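Local coordinates for protein aldose 1-epimerase (Escherichia coli, PDB 3NRE) that probably interconverts the alpha and beta anomers of aldose sugars, as a putative mutarotase of the aldose 1-epimerase family, at residues 51-56 against 84-89; 159-164 against 210-215; 152-157 against 244-249. All coordinates share one frame; numbering follows the deposited sequence.

Contact 1 of 3, residues 51-56 against 84-89; sequences LVPFAN and HGDGWL
His84 and Asn56 meet through a reciprocal pair of bonds: the amide of Asn56 reaches ND1 of the imidazole (Asn56 N to His84 ND1 3.0 Å), and His84 N returns a nearly straight bond to Asn56 O at 2.9 Å. The first of these comes in tilted, Asn56 N lying 24° out of the His84 ring plane. Leu51 closes one ring face, its CD2 standing 3.8 Å from the centroid of the His84 ring in a CH-pi contact. With CG anti to the carbonyl carbon (chi1 -68°), the imidazole lies alongside the Leu51 side chain and points the same way. Farther along, Val52 O takes the amide of Asp86 at 3.0 Å and, weakly, that of Gly87, while one water accepts from Val52 N and Trp88 N and donates to His84 O. Gly85 packs its CA against Val52 O at 3.3 Å, where a CB would clash. In the second shell, Phe49 and His149 meet the His84 ring, and Asp86 is held by Tyr82 and Tyr115. Replacing the imidazole with the methyl of an alanine is likely to leave Asn56 N without its acceptor and open a gap beside Leu51 CD2. His84 NE2 and Asn56 ND2 each bond di(hydroxyethyl)ether, probably from the crystallisation liquor, consistent with these polar groups lining a pocket like the sugar site of mutarotases.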
loop_
_atom_site.group_PDB
_atom_site.type_symbol
_atom_site.label_atom_id
_atom_site.label_comp_id
_atom_site.label_asym_id
_atom_site.label_seq_id
_atom_site.Cartn_x
_atom_site.Cartn_y
_atom_site.Cartn_z
ATOM N N LEU A 51 4.685 -0.303 2.193
ATOM C CA LEU A 51 5.464 -1.034 1.201
ATOM C C LEU A 51 6.826 -0.337 1.053
ATOM O O LEU A 51 6.891 0.803 0.568
ATOM C CB LEU A 51 4.682 -1.018 -0.150
ATOM C CG LEU A 51 3.193 -1.451 -0.055
ATOM C CD1 LEU A 51 2.474 -1.283 -1.403
ATOM C CD2 LEU A 51 3.038 -2.871 0.471
ATOM N N VAL A 52 7.884 -0.995 1.521
ATOM C CA VAL A 52 9.255 -0.452 1.456
ATOM C C VAL A 52 10.218 -1.631 1.557
ATOM O O VAL A 52 10.048 -2.511 2.407
ATOM C CB VAL A 52 9.470 0.568 2.613
ATOM C CG1 VAL A 52 9.270 -0.100 4.039
ATOM C CG2 VAL A 52 10.841 1.154 2.528
ATOM N N PRO A 53 11.244 -1.708 0.680
ATOM C CA PRO A 53 11.762 -0.664 -0.204
ATOM C C PRO A 53 11.242 -0.716 -1.643
ATOM O O PRO A 53 11.782 -0.049 -2.528
ATOM C CB PRO A 53 13.262 -0.954 -0.173
ATOM C CG PRO A 53 13.321 -2.449 -0.134
ATOM C CD PRO A 53 12.211 -2.793 0.850
ATOM N N PHE A 54 10.199 -1.493 -1.884
ATOM C CA PHE A 54 9.392 -1.396 -3.113
ATOM C C PHE A 54 8.122 -2.153 -2.903
ATOM O O PHE A 54 7.941 -2.810 -1.864
ATOM C CB PHE A 54 10.138 -1.902 -4.358
ATOM C CG PHE A 54 10.614 -3.305 -4.255
ATOM C CD1 PHE A 54 9.823 -4.346 -4.656
ATOM C CD2 PHE A 54 11.904 -3.583 -3.855
ATOM C CE1 PHE A 54 10.290 -5.647 -4.597
ATOM C CE2 PHE A 54 12.378 -4.884 -3.791
ATOM C CZ PHE A 54 11.564 -5.923 -4.158
ATOM N N ALA A 55 7.189 -2.014 -3.828
ATOM C CA ALA A 55 5.895 -2.661 -3.692
ATOM C C ALA A 55 5.799 -3.871 -4.614
ATOM O O ALA A 55 6.435 -3.916 -5.693
ATOM C CB ALA A 55 4.788 -1.696 -4.055
ATOM N N ASN A 56 4.978 -4.837 -4.214
ATOM C CA ASN A 56 4.572 -5.969 -5.029
ATOM C C ASN A 56 5.772 -6.926 -5.225
ATOM O O ASN A 56 6.580 -7.098 -4.313
ATOM C CB ASN A 56 3.832 -5.522 -6.347
ATOM C CG ASN A 56 2.784 -6.511 -6.795
ATOM O OD1 ASN A 56 3.129 -7.558 -7.340
ATOM N ND2 ASN A 56 1.521 -6.240 -6.509
ATOM N N HIS A 84 6.406 -7.130 -1.417
ATOM C CA HIS A 84 6.105 -5.884 -0.659
ATOM C C HIS A 84 7.217 -5.430 0.260
ATOM O O HIS A 84 6.954 -4.636 1.170
ATOM C CB HIS A 84 4.841 -6.082 0.185
ATOM C CG HIS A 84 3.596 -6.224 -0.619
ATOM N ND1 HIS A 84 3.399 -5.564 -1.812
ATOM C CD2 HIS A 84 2.457 -6.907 -0.371
ATOM C CE1 HIS A 84 2.203 -5.856 -2.271
ATOM N NE2 HIS A 84 1.603 -6.673 -1.419
ATOM N N GLY A 85 8.452 -5.862 0.000
ATOM C CA GLY A 85 9.554 -5.387 0.824
ATOM C C GLY A 85 9.621 -6.048 2.194
ATOM O O GLY A 85 9.089 -7.130 2.401
ATOM N N ASP A 86 10.296 -5.371 3.143
ATOM C CA ASP A 86 10.490 -5.926 4.489
ATOM C C ASP A 86 9.759 -5.174 5.588
ATOM O O ASP A 86 9.625 -5.690 6.675
ATOM C CB ASP A 86 11.969 -5.966 4.854
ATOM C CG ASP A 86 12.849 -6.260 3.649
ATOM O OD1 ASP A 86 12.851 -7.445 3.155
ATOM O OD2 ASP A 86 13.507 -5.270 3.196
ATOM N N GLY A 87 9.389 -3.939 5.336
ATOM C CA GLY A 87 8.802 -3.124 6.384
ATOM C C GLY A 87 7.596 -3.748 7.057
ATOM O O GLY A 87 7.492 -3.797 8.300
ATOM N N TRP A 88 6.689 -4.244 6.230
ATOM C CA TRP A 88 5.472 -4.869 6.732
ATOM C C TRP A 88 5.678 -6.091 7.626
ATOM O O TRP A 88 4.736 -6.507 8.294
ATOM C CB TRP A 88 4.511 -5.205 5.572
ATOM C CG TRP A 88 4.994 -6.299 4.631
ATOM C CD1 TRP A 88 6.240 -6.429 4.047
ATOM C CD2 TRP A 88 4.207 -7.372 4.132
ATOM N NE1 TRP A 88 6.239 -7.532 3.219
ATOM C CE2 TRP A 88 5.015 -8.127 3.265
ATOM C CE3 TRP A 88 2.873 -7.739 4.296
ATOM C CZ2 TRP A 88 4.535 -9.232 2.575
ATOM C CZ3 TRP A 88 2.393 -8.843 3.626
ATOM C CH2 TRP A 88 3.220 -9.599 2.787
ATOM N N LEU A 89 6.870 -6.715 7.590
ATOM C CA LEU A 89 7.196 -7.885 8.348
ATOM C C LEU A 89 8.103 -7.603 9.568
ATOM O O LEU A 89 8.410 -8.514 10.334
ATOM C CB LEU A 89 7.899 -8.909 7.456
ATOM C CG LEU A 89 7.119 -9.326 6.210
ATOM C CD1 LEU A 89 7.982 -10.303 5.393
ATOM C CD2 LEU A 89 5.825 -9.950 6.624
HETATM O O HOH W 1 6.942 -3.207 3.449
#

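Contact 2 of 3, residues 159-164 against 210-215; sequences RIQAQA and QARIEQ
The guanidinium of Arg159 meets Glu214 OE1 at its edge, near its own plane, and the guanidinium of Arg212, in the conformer described, meets Glu214 OE2 in the same edge-on manner. Arg159 comes side-on: NE lies 3.2 Å and NH2 3.0 Å from the one oxygen, Glu214 OE1. The NH2 bond uses the syn lone pair, whereas NE approaches on the syn side but 29° out of the carboxylate plane. The guanidinium and carboxylate planes are turned 45° apart, so this is not a coplanar, two-oxygen pairing. A bend at chi3 (-44°) brings the Arg159 head over to Glu214 on the polar face. On the other oxygen, Arg212 is less certain, being modelled in two conformers; in this one its NE sits 3.2 Å from Glu214 OE2, on the anti side, and its NH1 has a further salt bridge to Glu289. The two-nitrogen grip of Arg159 would be expected to keep the carboxylate ionised.

Beneath this network run strands 159-162 and 210-215, adjacent antiparallel members of a large sheet in the beta-sandwich-like fold of the mutarotase family; their axes lie 4.8 Å apart. Arg159 with Glu214 and Gln161 with Arg212 are hydrogen-bonded pairs, each carrying two backbone bonds, such as Glu214 N to Arg159 O at 2.8 Å. Ile160 and Ile213 form the non-hydrogen-bonded pair between them.

The faces differ in chemistry. Arg159, Gln161, Arg212 and Glu214 share the polar one. Opposite, Ile160 CG2 approaches Ile213 CG1 at 4.2 Å, and Ala162 CB meets Ala211 CB at the same separation; Phe251 of strand 250-256 packs on both isoleucines. Beside Gln210, a water bridges Gln163 N and Gln210 O.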
loop_
_atom_site.group_PDB
_atom_site.type_symbol
_atom_site.label_atom_id
_atom_site.label_comp_id
_atom_site.label_asym_id
_atom_site.label_seq_id
_atom_site.Cartn_x
_atom_site.Cartn_y
_atom_site.Cartn_z
ATOM N N ARG A 159 -18.556 2.305 -4.247
ATOM C CA ARG A 159 -18.098 2.651 -5.594
ATOM C C ARG A 159 -16.739 3.343 -5.458
ATOM O O ARG A 159 -16.498 4.030 -4.489
ATOM C CB ARG A 159 -19.098 3.571 -6.326
ATOM C CG ARG A 159 -20.529 2.922 -6.495
ATOM C CD ARG A 159 -21.377 3.682 -7.454
ATOM N NE ARG A 159 -21.286 5.131 -7.255
ATOM C CZ ARG A 159 -21.678 6.036 -8.159
ATOM N NH1 ARG A 159 -22.197 5.635 -9.309
ATOM N NH2 ARG A 159 -21.552 7.344 -7.908
ATOM N N ILE A 160 -15.844 3.100 -6.409
ATOM C CA ILE A 160 -14.558 3.798 -6.456
ATOM C C ILE A 160 -14.330 4.461 -7.812
ATOM O O ILE A 160 -14.938 4.078 -8.823
ATOM C CB ILE A 160 -13.367 2.843 -6.181
ATOM C CG1 ILE A 160 -13.261 1.774 -7.265
ATOM C CG2 ILE A 160 -13.532 2.198 -4.808
ATOM C CD1 ILE A 160 -11.928 0.967 -7.191
ATOM N N GLN A 161 -13.461 5.465 -7.766
ATOM C CA GLN A 161 -13.084 6.237 -8.946
ATOM C C GLN A 161 -11.593 6.522 -8.843
ATOM O O GLN A 161 -11.117 7.022 -7.836
ATOM C CB GLN A 161 -13.841 7.542 -9.049
ATOM C CG GLN A 161 -13.567 8.275 -10.372
ATOM C CD GLN A 161 -14.297 9.604 -10.466
ATOM O OE1 GLN A 161 -14.837 10.107 -9.467
ATOM N NE2 GLN A 161 -14.317 10.179 -11.649
ATOM N N ALA A 162 -10.853 6.114 -9.865
ATOM C CA ALA A 162 -9.400 6.227 -9.867
ATOM C C ALA A 162 -8.932 6.173 -11.335
ATOM O O ALA A 162 -9.017 5.142 -11.982
ATOM C CB ALA A 162 -8.751 5.071 -9.066
ATOM N N GLN A 163 -8.507 7.308 -11.858
ATOM C CA GLN A 163 -8.055 7.423 -13.252
ATOM C C GLN A 163 -7.102 6.319 -13.669
ATOM O O GLN A 163 -6.224 5.971 -12.912
ATOM C CB GLN A 163 -7.390 8.792 -13.444
ATOM C CG GLN A 163 -6.731 9.015 -14.806
ATOM C CD GLN A 163 -6.049 10.379 -14.857
ATOM O OE1 GLN A 163 -6.721 11.413 -14.811
ATOM N NE2 GLN A 163 -4.712 10.383 -14.909
ATOM N N ALA A 164 -7.291 5.770 -14.870
ATOM C CA ALA A 164 -6.421 4.743 -15.408
ATOM C C ALA A 164 -6.493 4.740 -16.917
ATOM O O ALA A 164 -7.569 4.910 -17.497
ATOM C CB ALA A 164 -6.780 3.346 -14.858
ATOM N N GLN A 210 -4.838 10.264 -7.336
ATOM C CA GLN A 210 -6.014 10.669 -6.599
ATOM C C GLN A 210 -7.131 9.644 -6.782
ATOM O O GLN A 210 -7.399 9.170 -7.913
ATOM C CB GLN A 210 -6.495 12.061 -7.054
ATOM C CG GLN A 210 -5.407 13.128 -6.964
ATOM C CD GLN A 210 -5.929 14.534 -7.256
ATOM O OE1 GLN A 210 -7.056 14.878 -6.913
ATOM N NE2 GLN A 210 -5.108 15.343 -7.896
ATOM N N ALA A 211 -7.805 9.336 -5.685
ATOM C CA ALA A 211 -8.901 8.390 -5.741
ATOM C C ALA A 211 -10.040 8.833 -4.849
ATOM O O ALA A 211 -9.875 9.593 -3.907
ATOM C CB ALA A 211 -8.430 6.982 -5.355
ATOM N N ARG A 212 -11.214 8.335 -5.162
ATOM C CA ARG A 212 -12.386 8.579 -4.336
ATOM C C ARG A 212 -13.001 7.228 -4.018
ATOM O O ARG A 212 -13.240 6.434 -4.934
ATOM C CB ARG A 212 -13.352 9.489 -5.093
ATOM C CG ARG A 212 -14.548 9.892 -4.338
ATOM C CD ARG A 212 -15.318 10.947 -5.093
ATOM N NE ARG A 212 -16.627 11.116 -4.498
ATOM C CZ ARG A 212 -16.910 11.898 -3.453
ATOM N NH1 ARG A 212 -15.976 12.651 -2.874
ATOM N NH2 ARG A 212 -18.160 11.949 -2.999
ATOM N N ILE A 213 -13.177 6.941 -2.715
ATOM C CA ILE A 213 -13.835 5.735 -2.285
ATOM C C ILE A 213 -15.191 6.167 -1.707
ATOM O O ILE A 213 -15.209 6.771 -0.640
ATOM C CB ILE A 213 -13.007 4.980 -1.209
ATOM C CG1 ILE A 213 -11.676 4.449 -1.774
ATOM C CG2 ILE A 213 -13.766 3.808 -0.633
ATOM C CD1 ILE A 213 -10.524 5.450 -1.693
ATOM N N GLU A 214 -16.303 5.824 -2.369
ATOM C CA GLU A 214 -17.615 6.213 -1.902
ATOM C C GLU A 214 -18.290 5.128 -1.110
ATOM O O GLU A 214 -18.369 3.985 -1.590
ATOM C CB GLU A 214 -18.538 6.566 -3.073
ATOM C CG GLU A 214 -18.015 7.713 -3.896
ATOM C CD GLU A 214 -18.806 7.977 -5.177
ATOM O OE1 GLU A 214 -19.839 7.316 -5.440
ATOM O OE2 GLU A 214 -18.351 8.846 -5.941
ATOM N N GLN A 215 -18.835 5.511 0.050
ATOM C CA GLN A 215 -19.480 4.594 0.978
ATOM C C GLN A 215 -20.902 5.122 1.202
ATOM O O GLN A 215 -21.269 5.579 2.287
ATOM C CB GLN A 215 -18.639 4.487 2.256
ATOM C CG GLN A 215 -17.194 3.971 2.022
ATOM C CD GLN A 215 -17.142 2.496 1.668
ATOM O OE1 GLN A 215 -18.174 1.909 1.272
ATOM N NE2 GLN A 215 -15.984 1.844 1.939
HETATM O O HOH W 2 -8.303 9.710 -10.371
#

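Contact 3 of 3, residues 152-157 against 244-249; sequences FPLSPQ and KGYAFD
A single backbone bond joins the segments, Leu154 N to Asp249 O at 2.9 Å, with the donor 67° out of the carbonyl plane, so that it approaches from above the C=O rather than at an in-plane lone pair. It lies where strand 142-153 runs out and the loop leading into strand 250-256 arrives; these strands are antiparallel neighbours in a sheet of the mutarotase beta-sandwich fold, and Phe152 bonds Phe251 through the backbone just beyond. Pro153 CA adds a C-H contact to the same Asp249 carbonyl.

Leu154 is the side chain that carries the contact. Its CG stands anti to the backbone N (chi1 -176°), which lays the branch along the backbone of the loop: CB, CG and CD2 all pack on the Phe248 carbonyl, with CD2 at 3.5 Å from Phe248 O. CD2 also meets Phe248 CB at 4.2 Å, while the Phe248 side chain packs on Val237 and Arg197.

The loop is braced from within. Tyr246 OH bonds Phe250 O, and Phe248 N lies over the centre of the Tyr246 ring. Across the turn, Asp249 OD1 accepts from Ala247 N at 3.1 Å. After the strand, Ser155 makes an ST turn, its OG receiving the amide of Gln157 at 2.9 Å.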
loop_
_atom_site.group_PDB
_atom_site.type_symbol
_atom_site.label_atom_id
_atom_site.label_comp_id
_atom_site.label_asym_id
_atom_site.label_seq_id
_atom_site.Cartn_x
_atom_site.Cartn_y
_atom_site.Cartn_z
ATOM N N PHE A 152 -10.068 -1.414 2.721
ATOM C CA PHE A 152 -11.294 -0.642 2.943
ATOM C C PHE A 152 -12.504 -1.554 3.106
ATOM O O PHE A 152 -12.580 -2.601 2.488
ATOM C CB PHE A 152 -11.569 0.231 1.731
ATOM C CG PHE A 152 -10.534 1.281 1.493
ATOM C CD1 PHE A 152 -10.604 2.485 2.174
ATOM C CD2 PHE A 152 -9.483 1.053 0.650
ATOM C CE1 PHE A 152 -9.635 3.462 2.004
ATOM C CE2 PHE A 152 -8.518 2.050 0.439
ATOM C CZ PHE A 152 -8.608 3.264 1.103
ATOM N N PRO A 153 -13.526 -1.116 3.883
ATOM C CA PRO A 153 -14.753 -1.863 4.009
ATOM C C PRO A 153 -15.398 -1.966 2.634
ATOM O O PRO A 153 -15.304 -1.043 1.843
ATOM C CB PRO A 153 -15.621 -1.008 4.927
ATOM C CG PRO A 153 -14.674 0.060 5.458
ATOM C CD PRO A 153 -13.511 0.141 4.642
ATOM N N LEU A 154 -16.067 -3.064 2.387
ATOM C CA LEU A 154 -16.813 -3.206 1.126
ATOM C C LEU A 154 -18.257 -3.508 1.363
ATOM O O LEU A 154 -18.584 -4.434 2.097
ATOM C CB LEU A 154 -16.206 -4.350 0.294
ATOM C CG LEU A 154 -16.751 -4.634 -1.098
ATOM C CD1 LEU A 154 -16.673 -3.393 -1.993
ATOM C CD2 LEU A 154 -16.011 -5.798 -1.803
ATOM N N SER A 155 -19.117 -2.731 0.698
ATOM C CA SER A 155 -20.549 -2.900 0.710
ATOM C C SER A 155 -21.015 -3.094 -0.730
ATOM O O SER A 155 -20.327 -2.623 -1.649
ATOM C CB SER A 155 -21.180 -1.634 1.318
ATOM O OG SER A 155 -22.495 -1.443 0.878
ATOM N N PRO A 156 -22.203 -3.736 -0.932
ATOM C CA PRO A 156 -22.784 -3.819 -2.274
ATOM C C PRO A 156 -22.916 -2.435 -2.870
ATOM O O PRO A 156 -22.919 -2.306 -4.085
ATOM C CB PRO A 156 -24.170 -4.429 -2.041
ATOM C CG PRO A 156 -24.060 -5.181 -0.797
ATOM C CD PRO A 156 -22.995 -4.493 0.055
ATOM N N GLN A 157 -23.006 -1.405 -2.008
ATOM C CA GLN A 157 -23.249 -0.026 -2.504
ATOM C C GLN A 157 -21.923 0.721 -2.760
ATOM O O GLN A 157 -21.961 1.782 -3.355
ATOM C CB GLN A 157 -24.044 0.800 -1.493
ATOM C CG GLN A 157 -25.171 0.039 -0.813
ATOM C CD GLN A 157 -26.170 -0.556 -1.711
ATOM O OE1 GLN A 157 -26.366 -0.118 -2.851
ATOM N NE2 GLN A 157 -26.962 -1.504 -1.151
ATOM N N LYS A 244 -11.752 -18.830 2.715
ATOM C CA LYS A 244 -13.054 -19.400 3.109
ATOM C C LYS A 244 -13.813 -18.470 4.070
ATOM O O LYS A 244 -15.048 -18.463 4.071
ATOM C CB LYS A 244 -12.916 -20.823 3.704
ATOM N N GLY A 245 -13.099 -17.671 4.861
ATOM C CA GLY A 245 -13.770 -16.659 5.689
ATOM C C GLY A 245 -14.005 -15.310 5.006
ATOM O O GLY A 245 -13.935 -14.257 5.685
ATOM N N TYR A 246 -14.267 -15.321 3.684
ATOM C CA TYR A 246 -14.416 -14.067 2.929
ATOM C C TYR A 246 -15.796 -13.871 2.341
ATOM O O TYR A 246 -16.287 -14.708 1.578
ATOM C CB TYR A 246 -13.342 -13.935 1.842
ATOM C CG TYR A 246 -13.356 -12.624 1.094
ATOM C CD1 TYR A 246 -12.919 -11.447 1.682
ATOM C CD2 TYR A 246 -13.784 -12.560 -0.224
ATOM C CE1 TYR A 246 -12.938 -10.260 0.996
ATOM C CE2 TYR A 246 -13.778 -11.342 -0.938
ATOM C CZ TYR A 246 -13.381 -10.216 -0.324
ATOM O OH TYR A 246 -13.354 -9.038 -1.028
ATOM N N ALA A 247 -16.411 -12.734 2.684
ATOM C CA ALA A 247 -17.795 -12.454 2.318
ATOM C C ALA A 247 -17.910 -11.142 1.567
ATOM O O ALA A 247 -18.943 -10.486 1.640
ATOM C CB ALA A 247 -18.652 -12.402 3.575
ATOM N N PHE A 248 -16.839 -10.749 0.872
ATOM C CA PHE A 248 -16.808 -9.489 0.113
ATOM C C PHE A 248 -17.023 -8.320 1.076
ATOM O O PHE A 248 -17.778 -7.401 0.790
ATOM C CB PHE A 248 -17.881 -9.485 -1.012
ATOM C CG PHE A 248 -17.609 -10.481 -2.109
ATOM C CD1 PHE A 248 -16.569 -10.291 -2.986
ATOM C CD2 PHE A 248 -18.414 -11.615 -2.258
ATOM C CE1 PHE A 248 -16.298 -11.209 -3.989
ATOM C CE2 PHE A 248 -18.153 -12.554 -3.259
ATOM C CZ PHE A 248 -17.098 -12.349 -4.133
ATOM N N ASP A 249 -16.345 -8.369 2.215
ATOM C CA ASP A 249 -16.505 -7.384 3.277
ATOM C C ASP A 249 -15.373 -6.351 3.253
ATOM O O ASP A 249 -15.413 -5.388 4.023
ATOM C CB ASP A 249 -16.571 -8.086 4.656
ATOM C CG ASP A 249 -15.482 -9.139 4.830
ATOM O OD1 ASP A 249 -15.401 -10.148 4.037
ATOM O OD2 ASP A 249 -14.689 -8.969 5.789
#

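Contact 1 is the buried one, its centre 9 Å from that of the chain, against 15 Å for contact 2 and 19 Å for contact 3, both partly buried. It joins two loops, and its polar groups are met largely by one another, a water, nearby side chains and bound ether, though Phe54 O is buried without a partner. Contact 2 relies on strand pairing with charges confined to one face, while contact 3 has one backbone bond, from above the carbonyl plane, and a leucine at a strand end. Contacts 2 and 3 touch: Gln215 NE2 probably bonds Pro153 O, and Ile213 CD1 packs on Phe152 CZ. Strand 142-153 also pairs with strand 48-51, leading toward contact 1.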